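Local coordinates for protein transmembrane beta-barrels (Synthetic construct, PDB 6X9Z) that folds as a de novo designed eight-stranded transmembrane beta-barrel, intended to insert into lipid membranes and not derived from a natural protein, at residues Leu91-Glu103 with Ser110-Val122. Numbering follows the deposited sequence.
Sequences LYRVSPNLALMVE and SLQKVAIGIAYKV
Strands 98-106 and 112-121 form the last beta hairpin of an eight-stranded antiparallel transmembrane barrel, and Ala99 pairs with Ala119 within it. The axes of strand segments 98-103 and 112-121 make an angle of 148° between their N-to-C directions, an antiparallel pairing. Ala99, Met101 and Glu103 form hydrogen-bonded pairs with Ala119, Gly117 and Ala115. The Ala99 N to Ala119 O bond is weak, whereas Ala119 N reaches Ala99 O at 2.8 Å. Met101 N donates to Gly117 O at 2.7 Å. At the chain end, Lys121 N donates to Asn97 O. Ile116 CA adds a CA-H...O contact to Met101 O.

The non-hydrogen-bonded pairs carry mostly apolar side chains on the outer face, with Tyr120 beside Leu98, consistent with a lipid-facing surface. With CG anti to the backbone N (chi1 -176°), Leu98 brings its CD1 methyl diagonally across to Ile118, the partner of Leu100, and meets its CB at 3.8 Å. Leu100 touches the same isoleucine through CD2, which meets Ile118 CG2 at 4.2 Å. Further along, Val102 CG1 packs on Ile116 CG2, branch against branch. Ile118 also meets Val12 of strand 8-17, where the barrel closes.

The other face turns to the barrel interior. There Ala99 CB and Ala119 CB lie 4.3 Å apart. The Met101 chain is fully extended; its end leads away from strand 112-121 and the side chain touches Val13 and Tyr69, while its CB stays close to Gly117 O. Glu103 is also extended beyond CG, and its OE1 is hydrogen-bonded to Tyr69 OH. The loop before the hairpin contains an ST turn, in which Ser95 OG accepts from Asn97 N at 2.9 Å.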
ATOM      1  N   LEU A  91       2.448  -8.355  -4.022  1.00 30.02           N
ATOM      2  CA  LEU A  91       3.736  -7.943  -4.561  0.81 30.87           C
ATOM      3  C   LEU A  91       4.295  -9.068  -5.417  1.00 30.94           C
ATOM      4  O   LEU A  91       4.364 -10.218  -4.971  1.00 31.43           O
ATOM      5  CB  LEU A  91       4.715  -7.596  -3.439  0.81 30.62           C
ATOM      6  CG  LEU A  91       4.308  -6.423  -2.556  0.81 30.88           C
ATOM      7  CD1 LEU A  91       5.280  -6.274  -1.406  0.81 31.05           C
ATOM      8  CD2 LEU A  91       4.266  -5.161  -3.383  0.81 30.38           C
ATOM      9  N   TYR A  92       4.688  -8.733  -6.637  1.00 31.18           N
ATOM     10  CA  TYR A  92       5.259  -9.684  -7.584  1.00 31.95           C
ATOM     11  C   TYR A  92       6.748  -9.372  -7.705  1.00 32.22           C
ATOM     12  O   TYR A  92       7.134  -8.405  -8.364  1.00 31.90           O
ATOM     13  CB  TYR A  92       4.544  -9.595  -8.929  1.00 32.06           C
ATOM     14  CG  TYR A  92       3.073  -9.934  -8.843  1.00 32.17           C
ATOM     15  CD1 TYR A  92       2.124  -8.957  -8.558  1.00 31.32           C
ATOM     16  CD2 TYR A  92       2.636 -11.237  -9.027  1.00 32.83           C
ATOM     17  CE1 TYR A  92       0.780  -9.273  -8.475  1.00 31.97           C
ATOM     18  CE2 TYR A  92       1.300 -11.563  -8.944  1.00 32.12           C
ATOM     19  CZ  TYR A  92       0.376 -10.581  -8.669  1.00 32.71           C
ATOM     20  OH  TYR A  92      -0.955 -10.920  -8.584  1.00 33.29           O
ATOM     21  N   ARG A  93       7.578 -10.190  -7.061  1.00 32.94           N
ATOM     22  CA  ARG A  93       9.019  -9.981  -7.105  1.00 33.63           C
ATOM     23  C   ARG A  93       9.532 -10.089  -8.534  1.00 34.19           C
ATOM     24  O   ARG A  93       9.233 -11.054  -9.245  1.00 34.99           O
ATOM     25  CB  ARG A  93       9.721 -10.997  -6.201  1.00 34.79           C
ATOM     26  CG  ARG A  93      11.150 -11.364  -6.595  1.00 36.99           C
ATOM     27  CD  ARG A  93      11.177 -12.659  -7.403  1.00 39.83           C
ATOM     28  NE  ARG A  93      12.364 -13.468  -7.152  1.00 44.85           N
ATOM     29  CZ  ARG A  93      12.535 -14.696  -7.627  1.00 52.24           C
ATOM     30  NH1 ARG A  93      13.644 -15.370  -7.349  1.00 56.64           N
ATOM     31  NH2 ARG A  93      11.594 -15.252  -8.380  1.00 46.10           N
ATOM     32  N   VAL A  94      10.295  -9.086  -8.961  1.00 33.53           N
ATOM     33  CA  VAL A  94      10.970  -9.130 -10.254  1.00 33.36           C
ATOM     34  C   VAL A  94      12.482  -9.076 -10.128  1.00 32.85           C
ATOM     35  O   VAL A  94      13.180  -9.394 -11.102  1.00 32.74           O
ATOM     36  CB  VAL A  94      10.475  -8.010 -11.194  1.00 32.24           C
ATOM     37  CG1 VAL A  94       9.034  -8.269 -11.601  0.45 31.98           C
ATOM     38  CG2 VAL A  94      10.618  -6.650 -10.536  1.00 31.87           C
ATOM     39  N   SER A  95      13.011  -8.689  -8.975  1.00 32.73           N
ATOM     40  CA  SER A  95      14.439  -8.765  -8.709  1.00 32.67           C
ATOM     41  C   SER A  95      14.622  -8.890  -7.206  1.00 33.32           C
ATOM     42  O   SER A  95      13.654  -8.770  -6.446  0.87 33.20           O
ATOM     43  CB  SER A  95      15.175  -7.530  -9.247  1.00 32.49           C
ATOM     44  OG  SER A  95      15.142  -6.478  -8.299  1.00 32.61           O
ATOM     45  N   PRO A  96      15.843  -9.166  -6.745  1.00 33.80           N
ATOM     46  CA  PRO A  96      16.094  -9.115  -5.297  1.00 35.23           C
ATOM     47  C   PRO A  96      15.861  -7.741  -4.708  1.00 35.23           C
ATOM     48  O   PRO A  96      15.673  -7.619  -3.490  1.00 36.26           O
ATOM     49  CB  PRO A  96      17.565  -9.534  -5.189  1.00 36.92           C
ATOM     50  CG  PRO A  96      17.771 -10.414  -6.368  1.00 35.34           C
ATOM     51  CD  PRO A  96      16.966  -9.790  -7.469  1.00 34.06           C
ATOM     52  N   ASN A  97      15.856  -6.704  -5.540  1.00 33.79           N
ATOM     53  CA  ASN A  97      15.689  -5.335  -5.098  1.00 33.55           C
ATOM     54  C   ASN A  97      14.302  -4.775  -5.362  1.00 33.47           C
ATOM     55  O   ASN A  97      13.904  -3.812  -4.697  1.00 33.63           O
ATOM     56  CB  ASN A  97      16.720  -4.436  -5.796  1.00 33.14           C
ATOM     57  CG  ASN A  97      17.223  -3.347  -4.899  1.00 35.59           C
ATOM     58  OD1 ASN A  97      16.778  -3.222  -3.760  1.00 36.79           O
ATOM     59  ND2 ASN A  97      18.173  -2.558  -5.391  1.00 35.86           N
ATOM     60  N   LEU A  98      13.558  -5.352  -6.302  1.00 32.97           N
ATOM     61  CA  LEU A  98      12.380  -4.711  -6.860  1.00 31.42           C
ATOM     62  C   LEU A  98      11.211  -5.681  -6.924  1.00 32.01           C
ATOM     63  O   LEU A  98      11.386  -6.890  -7.104  1.00 31.39           O
ATOM     64  CB  LEU A  98      12.674  -4.172  -8.259  1.00 31.27           C
ATOM     65  CG  LEU A  98      11.582  -3.375  -8.974  1.00 30.96           C
ATOM     66  CD1 LEU A  98      11.224  -2.125  -8.193  1.00 30.89           C
ATOM     67  CD2 LEU A  98      12.056  -3.026 -10.367  1.00 30.64           C
ATOM     68  N   ALA A  99      10.009  -5.124  -6.801  1.00 30.43           N
ATOM     69  CA  ALA A  99       8.785  -5.897  -6.906  1.00 30.51           C
ATOM     70  C   ALA A  99       7.714  -5.016  -7.527  1.00 30.83           C
ATOM     71  O   ALA A  99       7.677  -3.807  -7.294  1.00 29.81           O
ATOM     72  CB  ALA A  99       8.326  -6.415  -5.539  1.00 30.25           C
ATOM     73  N   LEU A 100       6.858  -5.633  -8.335  1.00 30.31           N
ATOM     74  CA  LEU A 100       5.700  -4.949  -8.885  1.00 30.39           C
ATOM     75  C   LEU A 100       4.538  -5.075  -7.916  1.00 31.06           C
ATOM     76  O   LEU A 100       4.322  -6.131  -7.315  1.00 29.97           O
ATOM     77  CB  LEU A 100       5.315  -5.530 -10.243  1.00 30.01           C
ATOM     78  CG  LEU A 100       6.488  -5.597 -11.217  1.00 30.29           C
ATOM     79  CD1 LEU A 100       6.043  -6.232 -12.511  1.00 30.83           C
ATOM     80  CD2 LEU A 100       7.069  -4.211 -11.445  1.00 30.23           C
ATOM     81  N   MET A 101       3.795  -3.986  -7.766  1.00 30.30           N
ATOM     82  CA  MET A 101       2.760  -3.881  -6.751  1.00 30.53           C
ATOM     83  C   MET A 101       1.436  -3.580  -7.427  1.00 31.53           C
ATOM     84  O   MET A 101       1.348  -2.666  -8.252  1.00 31.58           O
ATOM     85  CB  MET A 101       3.114  -2.791  -5.742  1.00 30.64           C
ATOM     86  CG  MET A 101       2.103  -2.589  -4.636  1.00 30.63           C
ATOM     87  SD  MET A 101       2.693  -1.285  -3.544  1.00 33.42           S
ATOM     88  CE  MET A 101       1.394  -1.240  -2.319  1.00 33.64           C
ATOM     89  N   VAL A 102       0.419  -4.362  -7.094  1.00 31.30           N
ATOM     90  CA  VAL A 102      -0.947  -4.115  -7.532  1.00 31.73           C
ATOM     91  C   VAL A 102      -1.847  -4.262  -6.318  1.00 32.31           C
ATOM     92  O   VAL A 102      -1.638  -5.144  -5.476  1.00 31.54           O
ATOM     93  CB  VAL A 102      -1.382  -5.065  -8.666  1.00 31.59           C
ATOM     94  CG1 VAL A 102      -0.467  -4.902  -9.868  1.00 31.22           C
ATOM     95  CG2 VAL A 102      -1.392  -6.509  -8.192  1.00 31.71           C
ATOM     96  N   GLU A 103      -2.832  -3.382  -6.216  1.00 32.59           N
ATOM     97  CA  GLU A 103      -3.649  -3.319  -5.017  1.00 33.05           C
ATOM     98  C   GLU A 103      -5.044  -2.850  -5.382  1.00 34.19           C
ATOM     99  O   GLU A 103      -5.204  -1.814  -6.031  1.00 34.55           O
ATOM    100  CB  GLU A 103      -3.030  -2.375  -3.988  1.00 32.77           C
ATOM    101  CG  GLU A 103      -3.920  -2.097  -2.805  1.00 34.22           C
ATOM    102  CD  GLU A 103      -3.213  -1.297  -1.745  1.00 35.46           C
ATOM    103  OE1 GLU A 103      -1.988  -1.491  -1.580  1.00 35.81           O
ATOM    104  OE2 GLU A 103      -3.879  -0.474  -1.083  1.00 36.63           O
ATOM    105  N   SER A 110     -17.948   3.681  -0.096  1.00 52.97           N
ATOM    106  CA  SER A 110     -18.430   3.223  -1.396  1.00 53.72           C
ATOM    107  C   SER A 110     -17.511   3.690  -2.519  1.00 52.35           C
ATOM    108  O   SER A 110     -17.906   3.714  -3.685  1.00 52.58           O
ATOM    109  CB  SER A 110     -19.846   3.726  -1.653  1.00 55.60           C
ATOM    110  OG  SER A 110     -19.844   5.132  -1.825  1.00 57.20           O
ATOM    111  N   LEU A 111     -16.293   4.076  -2.156  1.00 49.78           N
ATOM    112  CA  LEU A 111     -15.273   4.513  -3.100  1.00 46.78           C
ATOM    113  C   LEU A 111     -14.220   3.419  -3.210  1.00 46.12           C
ATOM    114  O   LEU A 111     -13.605   3.050  -2.205  1.00 46.48           O
ATOM    115  CB  LEU A 111     -14.642   5.829  -2.641  1.00 46.12           C
ATOM    116  CG  LEU A 111     -13.417   6.344  -3.400  1.00 44.02           C
ATOM    117  CD1 LEU A 111     -13.818   6.905  -4.754  1.00 41.16           C
ATOM    118  CD2 LEU A 111     -12.670   7.389  -2.578  1.00 43.44           C
ATOM    119  N   GLN A 112     -14.026   2.896  -4.418  1.00 44.98           N
ATOM    120  CA  GLN A 112     -13.045   1.851  -4.678  1.00 43.15           C
ATOM    121  C   GLN A 112     -11.931   2.382  -5.569  1.00 41.28           C
ATOM    122  O   GLN A 112     -12.100   3.361  -6.301  0.86 40.61           O
ATOM    123  CB  GLN A 112     -13.689   0.629  -5.343  1.00 44.12           C
ATOM    124  CG  GLN A 112     -14.750  -0.052  -4.507  1.00 46.24           C
ATOM    125  CD  GLN A 112     -16.153   0.253  -4.989  1.00 48.21           C
ATOM    126  OE1 GLN A 112     -16.363   0.587  -6.156  1.00 51.10           O
ATOM    127  NE2 GLN A 112     -17.123   0.141  -4.091  1.00 50.39           N
ATOM    128  N   LYS A 113     -10.784   1.711  -5.512  1.00 40.14           N
ATOM    129  CA  LYS A 113      -9.633   2.151  -6.280  1.00 38.62           C
ATOM    130  C   LYS A 113      -8.783   0.955  -6.673  1.00 38.27           C
ATOM    131  O   LYS A 113      -8.741  -0.060  -5.972  1.00 38.62           O
ATOM    132  CB  LYS A 113      -8.782   3.158  -5.498  1.00 38.99           C
ATOM    133  CG  LYS A 113      -8.134   2.587  -4.251  1.00 40.50           C
ATOM    134  CD  LYS A 113      -7.324   3.641  -3.508  1.00 42.27           C
ATOM    135  CE  LYS A 113      -6.149   4.124  -4.341  1.00 41.66           C
ATOM    136  NZ  LYS A 113      -5.211   4.960  -3.539  1.00 46.69           N
ATOM    137  N   VAL A 114      -8.116   1.090  -7.814  1.00 36.55           N
ATOM    138  CA  VAL A 114      -7.094   0.156  -8.263  1.00 35.75           C
ATOM    139  C   VAL A 114      -5.796   0.938  -8.373  1.00 35.31           C
ATOM    140  O   VAL A 114      -5.760   2.004  -8.998  1.00 35.07           O
ATOM    141  CB  VAL A 114      -7.468  -0.503  -9.599  1.00 36.01           C
ATOM    142  CG1 VAL A 114      -6.295  -1.287 -10.161  1.00 35.27           C
ATOM    143  CG2 VAL A 114      -8.675  -1.411  -9.408  1.00 36.72           C
ATOM    144  N   ALA A 115      -4.744   0.427  -7.742  1.00 34.61           N
ATOM    145  CA  ALA A 115      -3.450   1.088  -7.726  1.00 34.24           C
ATOM    146  C   ALA A 115      -2.372   0.122  -8.191  1.00 33.83           C
ATOM    147  O   ALA A 115      -2.376  -1.056  -7.819  1.00 33.36           O
ATOM    148  CB  ALA A 115      -3.112   1.622  -6.330  1.00 33.88           C
ATOM    149  N   ILE A 116      -1.463   0.628  -9.020  1.00 33.73           N
ATOM    150  CA  ILE A 116      -0.312  -0.123  -9.497  1.00 33.41           C
ATOM    151  C   ILE A 116       0.937   0.691  -9.198  1.00 32.76           C
ATOM    152  O   ILE A 116       0.901   1.925  -9.151  1.00 32.50           O
ATOM    153  CB  ILE A 116      -0.406  -0.446 -11.002  1.00 34.30           C
ATOM    154  CG1 ILE A 116      -0.508   0.847 -11.812  1.00 35.45           C
ATOM    155  CG2 ILE A 116      -1.592  -1.360 -11.279  1.00 34.00           C
ATOM    156  CD1 ILE A 116      -0.581   0.630 -13.307  1.00 43.05           C
ATOM    157  N   GLY A 117       2.042  -0.009  -8.987  1.00 31.22           N
ATOM    158  CA  GLY A 117       3.277   0.662  -8.639  1.00 30.78           C
ATOM    159  C   GLY A 117       4.391  -0.340  -8.442  1.00 29.97           C
ATOM    160  O   GLY A 117       4.278  -1.506  -8.822  0.96 30.07           O
ATOM    161  N   ILE A 118       5.483   0.140  -7.851  1.00 29.81           N
ATOM    162  CA  ILE A 118       6.643  -0.693  -7.569  1.00 29.41           C
ATOM    163  C   ILE A 118       6.938  -0.630  -6.079  1.00 30.39           C
ATOM    164  O   ILE A 118       6.523   0.290  -5.371  1.00 30.13           O
ATOM    165  CB  ILE A 118       7.887  -0.270  -8.373  1.00 29.32           C
ATOM    166  CG1 ILE A 118       8.303   1.147  -7.977  1.00 29.15           C
ATOM    167  CG2 ILE A 118       7.637  -0.408  -9.868  1.00 29.59           C
ATOM    168  CD1 ILE A 118       9.440   1.710  -8.787  1.00 29.45           C
ATOM    169  N   ALA A 119       7.680  -1.628  -5.611  1.00 30.25           N
ATOM    170  CA  ALA A 119       8.077  -1.722  -4.214  1.00 30.57           C
ATOM    171  C   ALA A 119       9.563  -2.033  -4.161  1.00 31.46           C
ATOM    172  O   ALA A 119       9.993  -3.099  -4.616  1.00 31.01           O
ATOM    173  CB  ALA A 119       7.263  -2.787  -3.476  1.00 31.18           C
ATOM    174  N   TYR A 120      10.339  -1.097  -3.623  1.00 31.75           N
ATOM    175  CA  TYR A 120      11.790  -1.200  -3.556  1.00 32.46           C
ATOM    176  C   TYR A 120      12.195  -1.628  -2.156  1.00 33.65           C
ATOM    177  O   TYR A 120      11.755  -1.027  -1.171  1.00 33.48           O
ATOM    178  CB  TYR A 120      12.431   0.142  -3.909  1.00 33.10           C
ATOM    179  CG  TYR A 120      13.942   0.138  -4.025  1.00 34.57           C
ATOM    180  CD1 TYR A 120      14.747   0.429  -2.930  1.00 34.89           C
ATOM    181  CD2 TYR A 120      14.561  -0.119  -5.239  1.00 34.23           C
ATOM    182  CE1 TYR A 120      16.131   0.445  -3.039  1.00 34.78           C
ATOM    183  CE2 TYR A 120      15.939  -0.104  -5.358  1.00 34.72           C
ATOM    184  CZ  TYR A 120      16.718   0.177  -4.258  1.00 35.37           C
ATOM    185  OH  TYR A 120      18.088   0.186  -4.396  1.00 35.16           O
ATOM    186  N   LYS A 121      13.032  -2.660  -2.071  1.00 33.77           N
ATOM    187  CA  LYS A 121      13.427  -3.240  -0.793  1.00 35.01           C
ATOM    188  C   LYS A 121      14.727  -2.589  -0.333  1.00 35.79           C
ATOM    189  O   LYS A 121      15.779  -2.782  -0.951  1.00 36.14           O
ATOM    190  CB  LYS A 121      13.580  -4.753  -0.919  1.00 35.14           C
ATOM    191  CG  LYS A 121      13.876  -5.445   0.395  1.00 36.02           C
ATOM    192  CD  LYS A 121      14.021  -6.951   0.224  1.00 39.10           C
ATOM    193  CE  LYS A 121      14.344  -7.612   1.558  0.97 41.04           C
ATOM    194  NZ  LYS A 121      14.307  -9.095   1.482  0.42 44.32           N
ATOM    195  N   VAL A 122      14.654  -1.813   0.743  1.00 35.69           N
ATOM    196  CA  VAL A 122      15.835  -1.143   1.275  1.00 36.22           C
ATOM    197  C   VAL A 122      16.403  -1.928   2.452  1.00 36.77           C
ATOM    198  O   VAL A 122      17.155  -2.883   2.260  1.00 37.44           O
ATOM    199  CB  VAL A 122      15.526   0.313   1.685  1.00 35.93           C
ATOM    200  CG1 VAL A 122      15.491   1.218   0.462  1.00 36.26           C
ATOM    201  CG2 VAL A 122      14.212   0.390   2.432  1.00 35.36           C
TER